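Local coordinates for protein sortase B (Clostridium perfringens, PDB 5YFK) that probably acts as a class B sortase, a cysteine transpeptidase that cleaves sorting signals and links proteins to the cell wall through an acyl-thioester intermediate, at residues L20-P25 with S44-L48; D105-V109 with I167-F171; D201-I207 with I218-E224. The protein carries 1 engineered substitution. All blocks are in the same frame, centred on the assembly; numbering follows the deposited sequence.

Contact 1. Residues L20-P25 with S44-L48; sequences LRSLSP and SEKNL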
loop_
_atom_site.group_PDB
_atom_site.type_symbol
_atom_site.label_atom_id
_atom_site.label_comp_id
_atom_site.label_asym_id
_atom_site.label_seq_id
_atom_site.Cartn_x
_atom_site.Cartn_y
_atom_site.Cartn_z
ATOM N N LEU A 20 11.400 -2.387 -13.825
ATOM C CA LEU A 20 10.604 -3.444 -13.212
ATOM C C LEU A 20 9.145 -3.374 -13.628
ATOM O O LEU A 20 8.413 -4.348 -13.484
ATOM C CB LEU A 20 10.681 -3.347 -11.688
ATOM C CG LEU A 20 12.063 -3.561 -11.082
ATOM C CD1 LEU A 20 12.046 -3.219 -9.596
ATOM C CD2 LEU A 20 12.511 -4.997 -11.316
ATOM N N ARG A 21 8.689 -2.179 -13.975
ATOM C CA ARG A 21 7.286 -1.953 -14.285
ATOM C C ARG A 21 6.841 -2.773 -15.492
ATOM O O ARG A 21 5.658 -3.108 -15.643
ATOM C CB ARG A 21 7.059 -0.476 -14.562
ATOM C CG ARG A 21 5.639 -0.025 -14.301
ATOM C CD ARG A 21 5.580 1.484 -14.225
ATOM N NE ARG A 21 4.357 2.003 -14.824
ATOM C CZ ARG A 21 4.254 3.198 -15.398
ATOM N NH1 ARG A 21 5.318 3.984 -15.504
ATOM N NH2 ARG A 21 3.092 3.597 -15.895
ATOM N N SER A 22 7.808 -3.145 -16.321
ATOM C CA SER A 22 7.533 -4.005 -17.467
ATOM C C SER A 22 7.325 -5.444 -16.993
ATOM O O SER A 22 6.668 -6.234 -17.661
ATOM C CB SER A 22 8.691 -3.934 -18.465
ATOM O OG SER A 22 9.791 -4.704 -18.007
ATOM N N LEU A 23 7.736 -5.712 -15.754
ATOM C CA LEU A 23 7.518 -7.010 -15.115
ATOM C C LEU A 23 6.233 -7.041 -14.295
ATOM O O LEU A 23 6.027 -7.952 -13.494
ATOM C CB LEU A 23 8.684 -7.343 -14.190
ATOM C CG LEU A 23 9.846 -8.131 -14.782
ATOM C CD1 LEU A 23 10.781 -8.535 -13.658
ATOM C CD2 LEU A 23 9.344 -9.354 -15.540
ATOM N N SER A 24 5.378 -6.045 -14.479
ATOM C CA SER A 24 4.174 -5.961 -13.669
ATOM C C SER A 24 3.185 -7.017 -14.099
ATOM O O SER A 24 2.838 -7.099 -15.271
ATOM C CB SER A 24 3.517 -4.601 -13.779
ATOM O OG SER A 24 2.213 -4.684 -13.232
ATOM N N PRO A 25 2.664 -7.782 -13.134
ATOM C CA PRO A 25 1.627 -8.738 -13.458
ATOM C C PRO A 25 0.280 -8.070 -13.676
ATOM O O PRO A 25 -0.683 -8.751 -14.003
ATOM C CB PRO A 25 1.607 -9.665 -12.235
ATOM C CG PRO A 25 2.133 -8.827 -11.115
ATOM C CD PRO A 25 3.141 -7.917 -11.746
ATOM N N SER A 44 6.115 -13.331 -14.695
ATOM C CA SER A 44 6.409 -12.023 -14.109
ATOM C C SER A 44 6.701 -12.140 -12.623
ATOM O O SER A 44 7.765 -11.734 -12.175
ATOM C CB SER A 44 5.253 -11.054 -14.333
ATOM O OG SER A 44 5.569 -10.165 -15.382
ATOM N N GLU A 45 5.811 -12.800 -11.882
ATOM C CA GLU A 45 5.995 -12.938 -10.433
ATOM C C GLU A 45 7.212 -13.787 -10.113
ATOM O O GLU A 45 7.944 -13.503 -9.175
ATOM C CB GLU A 45 4.761 -13.537 -9.759
ATOM C CG GLU A 45 3.531 -12.663 -9.866
ATOM C CD GLU A 45 2.740 -12.582 -8.562
ATOM O OE1 GLU A 45 2.022 -13.568 -8.237
ATOM O OE2 GLU A 45 2.745 -11.488 -7.936
ATOM N N LYS A 46 7.451 -14.831 -10.894
ATOM C CA LYS A 46 8.619 -15.656 -10.638
ATOM C C LYS A 46 9.911 -14.884 -10.836
ATOM O O LYS A 46 10.842 -15.018 -10.043
ATOM C CB LYS A 46 8.583 -16.921 -11.499
ATOM C CG LYS A 46 7.529 -17.905 -11.022
ATOM C CD LYS A 46 7.516 -19.179 -11.852
ATOM C CE LYS A 46 6.330 -20.060 -11.493
ATOM N NZ LYS A 46 6.705 -21.070 -10.467
ATOM N N ASN A 47 9.948 -14.015 -11.846
ATOM C CA ASN A 47 11.131 -13.199 -12.097
ATOM C C ASN A 47 11.349 -12.161 -11.018
ATOM O O ASN A 47 12.442 -11.998 -10.529
ATOM C CB ASN A 47 11.022 -12.502 -13.447
ATOM C CG ASN A 47 11.574 -13.348 -14.578
ATOM O OD1 ASN A 47 12.630 -13.970 -14.444
ATOM N ND2 ASN A 47 10.794 -13.489 -15.632
ATOM N N LEU A 48 10.269 -11.546 -10.545
ATOM C CA LEU A 48 10.379 -10.671 -9.380
ATOM C C LEU A 48 10.936 -11.380 -8.140
ATOM O O LEU A 48 11.804 -10.847 -7.470
ATOM C CB LEU A 48 9.011 -10.053 -9.078
ATOM C CG LEU A 48 8.556 -9.104 -10.185
ATOM C CD1 LEU A 48 7.041 -8.907 -10.200
ATOM C CD2 LEU A 48 9.268 -7.779 -9.996
#

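Contact 2. Residues D105-V109 with I167-F171; sequences DSNIV and IKTKF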
loop_
_atom_site.group_PDB
_atom_site.type_symbol
_atom_site.label_atom_id
_atom_site.label_comp_id
_atom_site.label_asym_id
_atom_site.label_seq_id
_atom_site.Cartn_x
_atom_site.Cartn_y
_atom_site.Cartn_z
ATOM N N ASP A 105 -3.648 -12.073 8.132
ATOM C CA ASP A 105 -4.000 -10.813 8.792
ATOM C C ASP A 105 -5.184 -10.093 8.094
ATOM O O ASP A 105 -5.294 -10.096 6.864
ATOM C CB ASP A 105 -2.777 -9.900 8.853
ATOM C CG ASP A 105 -1.707 -10.399 9.814
ATOM O OD1 ASP A 105 -1.954 -11.379 10.565
ATOM O OD2 ASP A 105 -0.595 -9.835 9.769
ATOM N N SER A 106 -6.041 -9.443 8.880
ATOM C CA SER A 106 -7.176 -8.698 8.308
ATOM C C SER A 106 -6.791 -7.281 7.812
ATOM O O SER A 106 -7.551 -6.657 7.071
ATOM C CB SER A 106 -8.342 -8.640 9.307
ATOM O OG SER A 106 -9.170 -9.788 9.162
ATOM N N ASN A 107 -5.621 -6.785 8.217
ATOM C CA ASN A 107 -5.124 -5.469 7.736
ATOM C C ASN A 107 -3.732 -5.652 7.173
ATOM O O ASN A 107 -2.816 -6.004 7.905
ATOM C CB ASN A 107 -5.081 -4.462 8.870
ATOM C CG ASN A 107 -4.735 -3.054 8.413
ATOM O OD1 ASN A 107 -4.748 -2.734 7.206
ATOM N ND2 ASN A 107 -4.459 -2.189 9.381
ATOM N N ILE A 108 -3.602 -5.434 5.877
ATOM C CA ILE A 108 -2.307 -5.457 5.209
ATOM C C ILE A 108 -1.788 -4.019 5.218
ATOM O O ILE A 108 -2.428 -3.108 4.692
ATOM C CB ILE A 108 -2.452 -5.971 3.778
ATOM C CG1 ILE A 108 -3.086 -7.372 3.792
ATOM C CG2 ILE A 108 -1.088 -5.958 3.070
ATOM C CD1 ILE A 108 -3.658 -7.822 2.465
ATOM N N VAL A 109 -0.612 -3.829 5.795
ATOM C CA VAL A 109 -0.116 -2.477 5.992
ATOM C C VAL A 109 1.113 -2.250 5.166
ATOM O O VAL A 109 2.089 -3.004 5.262
ATOM C CB VAL A 109 0.203 -2.212 7.476
ATOM C CG1 VAL A 109 0.864 -0.854 7.658
ATOM C CG2 VAL A 109 -1.068 -2.306 8.295
ATOM N N ILE A 167 -1.944 1.861 14.516
ATOM C CA ILE A 167 -2.080 0.918 13.376
ATOM C C ILE A 167 -1.817 -0.516 13.884
ATOM O O ILE A 167 -0.833 -0.763 14.595
ATOM C CB ILE A 167 -1.121 1.258 12.217
ATOM C CG1 ILE A 167 -1.518 2.593 11.556
ATOM C CG2 ILE A 167 -1.105 0.142 11.171
ATOM C CD1 ILE A 167 -2.933 2.614 11.010
ATOM N N LYS A 168 -2.722 -1.434 13.548
ATOM C CA LYS A 168 -2.670 -2.823 14.010
ATOM C C LYS A 168 -2.851 -3.749 12.801
ATOM O O LYS A 168 -3.657 -3.443 11.907
ATOM C CB LYS A 168 -3.821 -3.105 14.981
ATOM C CG LYS A 168 -3.782 -2.327 16.292
ATOM C CD LYS A 168 -5.134 -2.393 16.991
ATOM C CE LYS A 168 -5.414 -3.783 17.567
ATOM N NZ LYS A 168 -6.727 -3.866 18.281
ATOM N N THR A 169 -2.141 -4.884 12.813
ATOM C CA THR A 169 -2.318 -5.965 11.831
ATOM C C THR A 169 -3.003 -7.210 12.426
ATOM O O THR A 169 -3.547 -8.037 11.698
ATOM C CB THR A 169 -0.968 -6.408 11.249
ATOM O OG1 THR A 169 -0.079 -6.793 12.310
ATOM C CG2 THR A 169 -0.292 -5.254 10.453
ATOM N N LYS A 170 -3.095 -7.244 13.743
ATOM C CA LYS A 170 -3.494 -8.421 14.482
ATOM C C LYS A 170 -4.648 -7.989 15.348
ATOM O O LYS A 170 -4.554 -6.962 16.002
ATOM C CB LYS A 170 -2.360 -8.899 15.401
ATOM C CG LYS A 170 -1.100 -9.347 14.677
ATOM C CD LYS A 170 -1.386 -10.558 13.794
ATOM C CE LYS A 170 -0.114 -11.216 13.269
ATOM N NZ LYS A 170 0.532 -10.426 12.184
ATOM N N PHE A 171 -5.708 -8.800 15.398
ATOM C CA PHE A 171 -6.846 -8.505 16.269
ATOM C C PHE A 171 -7.213 -9.652 17.227
ATOM O O PHE A 171 -7.179 -10.816 16.849
ATOM C CB PHE A 171 -8.041 -8.098 15.422
ATOM C CG PHE A 171 -7.785 -6.872 14.592
ATOM C CD1 PHE A 171 -7.862 -5.626 15.164
ATOM C CD2 PHE A 171 -7.214 -6.987 13.326
ATOM C CE1 PHE A 171 -7.487 -4.498 14.454
ATOM C CE2 PHE A 171 -6.816 -5.870 12.616
ATOM C CZ PHE A 171 -6.904 -4.624 13.202
HETATM O O HOH W 1 -5.534 -9.633 11.700
#

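Contact 3. Residues D201-I207 with I218-E224; sequences DRILTLI and IVVVAKE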
loop_
_atom_site.group_PDB
_atom_site.type_symbol
_atom_site.label_atom_id
_atom_site.label_comp_id
_atom_site.label_asym_id
_atom_site.label_seq_id
_atom_site.Cartn_x
_atom_site.Cartn_y
_atom_site.Cartn_z
ATOM N N ASP A 201 -14.745 -7.819 6.680
ATOM C CA ASP A 201 -13.931 -7.248 5.624
ATOM C C ASP A 201 -12.433 -7.473 5.846
ATOM O O ASP A 201 -11.963 -7.736 6.968
ATOM C CB ASP A 201 -14.199 -5.747 5.484
ATOM C CG ASP A 201 -15.531 -5.450 4.817
ATOM O OD1 ASP A 201 -15.877 -6.151 3.843
ATOM O OD2 ASP A 201 -16.165 -4.432 5.187
ATOM N N ARG A 202 -11.693 -7.408 4.748
ATOM C CA ARG A 202 -10.240 -7.369 4.819
ATOM C C ARG A 202 -9.784 -6.016 4.310
ATOM O O ARG A 202 -10.272 -5.540 3.280
ATOM C CB ARG A 202 -9.627 -8.469 3.949
ATOM C CG ARG A 202 -8.129 -8.574 4.185
ATOM C CD ARG A 202 -7.474 -9.717 3.430
ATOM N NE ARG A 202 -6.235 -10.087 4.111
ATOM C CZ ARG A 202 -5.390 -11.028 3.698
ATOM N NH1 ARG A 202 -4.394 -11.411 4.489
ATOM N NH2 ARG A 202 -5.502 -11.530 2.478
ATOM N N ILE A 203 -8.892 -5.370 5.034
ATOM C CA ILE A 203 -8.498 -4.037 4.648
ATOM C C ILE A 203 -7.025 -3.934 4.267
ATOM O O ILE A 203 -6.199 -4.745 4.688
ATOM C CB ILE A 203 -8.858 -2.979 5.712
ATOM C CG1 ILE A 203 -8.224 -3.309 7.070
ATOM C CG2 ILE A 203 -10.389 -2.847 5.791
ATOM C CD1 ILE A 203 -8.213 -2.130 8.044
ATOM N N LEU A 204 -6.733 -2.831 3.588
ATOM C CA LEU A 204 -5.409 -2.469 3.125
ATOM C C LEU A 204 -5.138 -1.039 3.582
ATOM O O LEU A 204 -5.978 -0.144 3.387
ATOM C CB LEU A 204 -5.367 -2.512 1.602
ATOM C CG LEU A 204 -4.043 -2.127 0.919
ATOM C CD1 LEU A 204 -2.837 -2.970 1.267
ATOM C CD2 LEU A 204 -4.252 -2.141 -0.570
ATOM N N THR A 205 -4.034 -0.849 4.276
ATOM C CA THR A 205 -3.660 0.473 4.780
ATOM C C THR A 205 -2.375 0.913 4.104
ATOM O O THR A 205 -1.358 0.223 4.207
ATOM C CB THR A 205 -3.455 0.416 6.300
ATOM O OG1 THR A 205 -4.656 -0.069 6.923
ATOM C CG2 THR A 205 -3.022 1.764 6.890
ATOM N N LEU A 206 -2.400 2.098 3.503
ATOM C CA LEU A 206 -1.223 2.662 2.859
ATOM C C LEU A 206 -0.749 3.880 3.615
ATOM O O LEU A 206 -1.541 4.761 3.906
ATOM C CB LEU A 206 -1.531 3.079 1.415
ATOM C CG LEU A 206 -2.215 2.053 0.507
ATOM C CD1 LEU A 206 -2.436 2.631 -0.875
ATOM C CD2 LEU A 206 -1.426 0.760 0.442
ATOM N N ILE A 207 0.540 3.893 3.948
ATOM C CA ILE A 207 1.101 4.922 4.816
ATOM C C ILE A 207 2.297 5.583 4.181
ATOM O O ILE A 207 3.268 4.911 3.776
ATOM C CB ILE A 207 1.483 4.345 6.197
ATOM C CG1 ILE A 207 0.219 3.837 6.911
ATOM C CG2 ILE A 207 2.145 5.414 7.045
ATOM C CD1 ILE A 207 0.530 2.977 8.122
ATOM N N ILE A 218 0.511 10.496 6.169
ATOM C CA ILE A 218 -0.760 10.437 5.419
ATOM C C ILE A 218 -1.174 8.976 5.196
ATOM O O ILE A 218 -0.342 8.160 4.905
ATOM C CB ILE A 218 -0.606 11.118 4.046
ATOM C CG1 ILE A 218 0.006 12.526 4.215
ATOM C CG2 ILE A 218 -1.942 11.191 3.315
ATOM C CD1 ILE A 218 0.346 13.225 2.912
ATOM N N VAL A 219 -2.453 8.673 5.435
ATOM C CA VAL A 219 -2.940 7.292 5.504
ATOM C C VAL A 219 -4.148 7.146 4.585
ATOM O O VAL A 219 -5.064 7.954 4.626
ATOM C CB VAL A 219 -3.358 6.889 6.936
ATOM C CG1 VAL A 219 -3.664 5.394 7.032
ATOM C CG2 VAL A 219 -2.294 7.282 7.950
ATOM N N VAL A 220 -4.148 6.080 3.788
ATOM C CA VAL A 220 -5.306 5.661 3.046
ATOM C C VAL A 220 -5.678 4.214 3.412
ATOM O O VAL A 220 -4.812 3.366 3.576
ATOM C CB VAL A 220 -5.088 5.766 1.524
ATOM C CG1 VAL A 220 -6.264 5.142 0.785
ATOM C CG2 VAL A 220 -4.953 7.237 1.114
ATOM N N VAL A 221 -6.942 4.012 3.762
ATOM C CA VAL A 221 -7.437 2.676 4.111
ATOM C C VAL A 221 -8.556 2.278 3.146
ATOM O O VAL A 221 -9.438 3.078 2.800
ATOM C CB VAL A 221 -7.956 2.612 5.569
ATOM C CG1 VAL A 221 -8.029 1.183 6.057
ATOM C CG2 VAL A 221 -7.051 3.426 6.509
ATOM N N ALA A 222 -8.490 1.031 2.694
ATOM C CA ALA A 222 -9.375 0.512 1.653
ATOM C C ALA A 222 -9.814 -0.902 2.042
ATOM O O ALA A 222 -9.109 -1.597 2.797
ATOM C CB ALA A 222 -8.632 0.477 0.322
ATOM N N LYS A 223 -11.037 -1.253 1.664
ATOM C CA LYS A 223 -11.571 -2.599 1.891
ATOM C C LYS A 223 -11.687 -3.433 0.644
ATOM O O LYS A 223 -12.054 -2.944 -0.434
ATOM C CB LYS A 223 -12.944 -2.553 2.572
ATOM C CG LYS A 223 -14.010 -1.868 1.764
ATOM C CD LYS A 223 -15.376 -2.190 2.332
ATOM C CE LYS A 223 -15.996 -3.436 1.726
ATOM N NZ LYS A 223 -17.276 -3.795 2.407
ATOM N N GLU A 224 -11.490 -4.734 0.813
ATOM C CA GLU A 224 -11.506 -5.636 -0.325
ATOM C C GLU A 224 -12.923 -5.772 -0.831
ATOM O O GLU A 224 -13.851 -5.934 -0.041
ATOM C CB GLU A 224 -10.944 -6.996 0.013
ATOM C CG GLU A 224 -10.725 -7.814 -1.240
ATOM C CD GLU A 224 -9.944 -9.075 -0.991
ATOM O OE1 GLU A 224 -9.519 -9.339 0.164
ATOM O OE2 GLU A 224 -9.721 -9.778 -1.996
HETATM O O HOH W 2 -13.550 -6.804 2.582
HETATM O O HOH W 3 -7.302 -10.751 0.303
#

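Contact 1. Residues L20-P25 with S44-L48
Leu23 is the bump of this contact, and the hollow that receives it is lined by Ser44, Asn47 and Leu48 of the helix. Leu23 CD1 lies between Asn47 CB and Leu48 CD2, each 4.0 Å away, while Leu23 CD2 rests 3.9 Å from Ser44 OG. Ile51, one turn further on, also touches Leu23, so the leucine sits over residues spaced as i, i+3, i+4 and i+7, the lattice of a helix surface. Its isobutyl group crosses the Asn47 side chain at about a right angle and slides past Leu48 in the opposite direction. With chi1 at -91°, well off the staggered value, Leu23 may be slightly strained in this fit.

The two pieces belong to the N-terminal helical extension that sortases of class B carry ahead of the beta-barrel. Helix 35-51 leads into strand 55-61. The segment 20-25 follows helix 16-19 and lies along the flank of helix 35-51. Backbone joins side chain here too. Ser44 OG gives a weak hydrogen bond of 2.9 Å to Leu23 O, and Leu48 CD1 comes within 3.6 Å of the same Leu23 O.

Pro25 makes a second bump. Its CD and CG atoms meet two residues, with Pro25 CD 4.3 Å from Leu48 CD1 and Pro25 CG 4.2 Å from Glu45 OE2. Bent at chi2, the Glu45 chain brings its carboxylate back toward the proline, and that carboxylate is held by Tyr55 OH and by the backbone N of Gly145. Trp58 of strand 55-61 touches both Pro25 and Leu48, and Phe84 lies against Leu20 and Leu48, whose CD2 atoms are 4.5 Å apart.

Contact 2. Residues D105-V109 with I167-F171
Asp105 OD2 is gripped by three donors: Lys170 NZ across the contact at 2.7 Å, and Asn101 N and Asn100 ND2 from the adjoining loop. The ammonium group approaches OD2 on its syn side, 23° out of the carboxylate plane, and makes a weak bond of 3.1 Å to Asp105 OD1. The lysine gets there by folding: its side chain starts out away from 105-109, but bends at chi2 and chi4 turn it back until CD and CE lie against OD1. Lys170 NZ also binds Glu99 O, so the salt bridge is fixed at both ends.

A second polar link runs through the amide of Asn107. With CG opposite the backbone N (chi1 -173°), Asn107 ND2 reaches Lys168 O at 2.9 Å, the Lys168 oxygen lying a little out of the amide plane. Asn107 OD1 is meanwhile bonded to Thr205 OG1, which fixes the rotation of the amide. A water also bridges the segments, accepting from Ser106 N at 2.9 Å and donating to Thr169 O.

Toward Val109 the contact becomes apolar: Val109 CG2 meets Thr169 CG2 at 3.7 Å and Ile167 CG2 at 3.8 Å. The Phe171 ring presents its edge to Asn107 CB and meets Tyr177 and Tyr180 of helix 174-186.

Strand 107-111 is an inner strand of the sortase beta-barrel, leading toward the predicted catalytic His113, and 167-171 belongs to the long connection between strands 146-159 and 203-210, which in class B sortases carries a helix. No regular backbone pairing joins strand and loop; a charge pair, an amide bond and a water add to the methyl and ring packing, so the loop's position probably depends partly on Asp105, Asn107 and Lys170 being fixed by their further partners.

Contact 3. Residues D201-I207 with I218-E224
Thr205 and Val221 stand side by side on one face of an antiparallel pair and point the same way, Thr205 OG1 lying 3.7 Å from Val221 CG1 while hydrogen-bonded to Asn107 OD1. The threonine's other branch turns along the sheet: Thr205 CG2 meets Val219 CG1 at 3.7 Å, the two chains crossing at a slant. Ile207 lies alongside Val219, whereas Ile203 comes obliquely to Val221. With its CG1 between the backbone N and the carbonyl carbon (chi1 57°), Ile203 brings CD1 to 3.9 Å from Val221 CG1. On the reverse face Leu204 pairs with Ala222, and Leu206 with Val220.

Backbone bonds fix this register: Leu204 and Ala222 bond both ways, as do Leu206 and Val220, Leu206 N to Val220 O being 2.7 Å and nearly straight (173° at H). Glu224 N adds a fifth, to Arg202 O.

At the Asp201-Glu224 end charged side chains add to the pairing. Bent at chi3, Lys223 offers NZ at 3.1 Å to each of Asp201 OD1 and OD2, two weak bonds of a salt bridge; NZ also has Ile195 O, and OD2 has Asn198 N. Arg202 and Glu224 run alongside each other, flat groups 22° apart, but Arg202 NH2 and Glu224 OE1 are 5.1 Å apart and joined by a water; Arg202 NH1 goes to Leu102 O and Asp105 O.

In this sortase hairpin the strands carry, beyond Ile207 and before Ile218, the predicted nucleophile position (engineered Ser209) and Arg217, the predicted transition-state stabiliser. Strand 107-111 flanks the 203-210 side and strand 146-159 the other; helix 174-186 covers Ile203 and Val221, while Ile124 lies against Leu206 and Val220.

Overall arrangement
Contacts 2 and 3 share one sheet, strands 107-111 and 203-210 being neighbours, and they touch, with centres about 10 Å apart. Contact 1 stands apart, its centre about 24 Å from that of contact 3 and 26 Å from that of contact 2, in the helical N-terminal extension. Contact 3 is the most central: a regular backbone ladder with apolar faces, charged only at one end. Contact 2 is partly buried and joins a strand to an irregular loop mainly by polar links, with some methyl and ring packing. Contact 1, though far from the chain centre, is largely buried and relies on apolar shape with a single weak hydrogen bond.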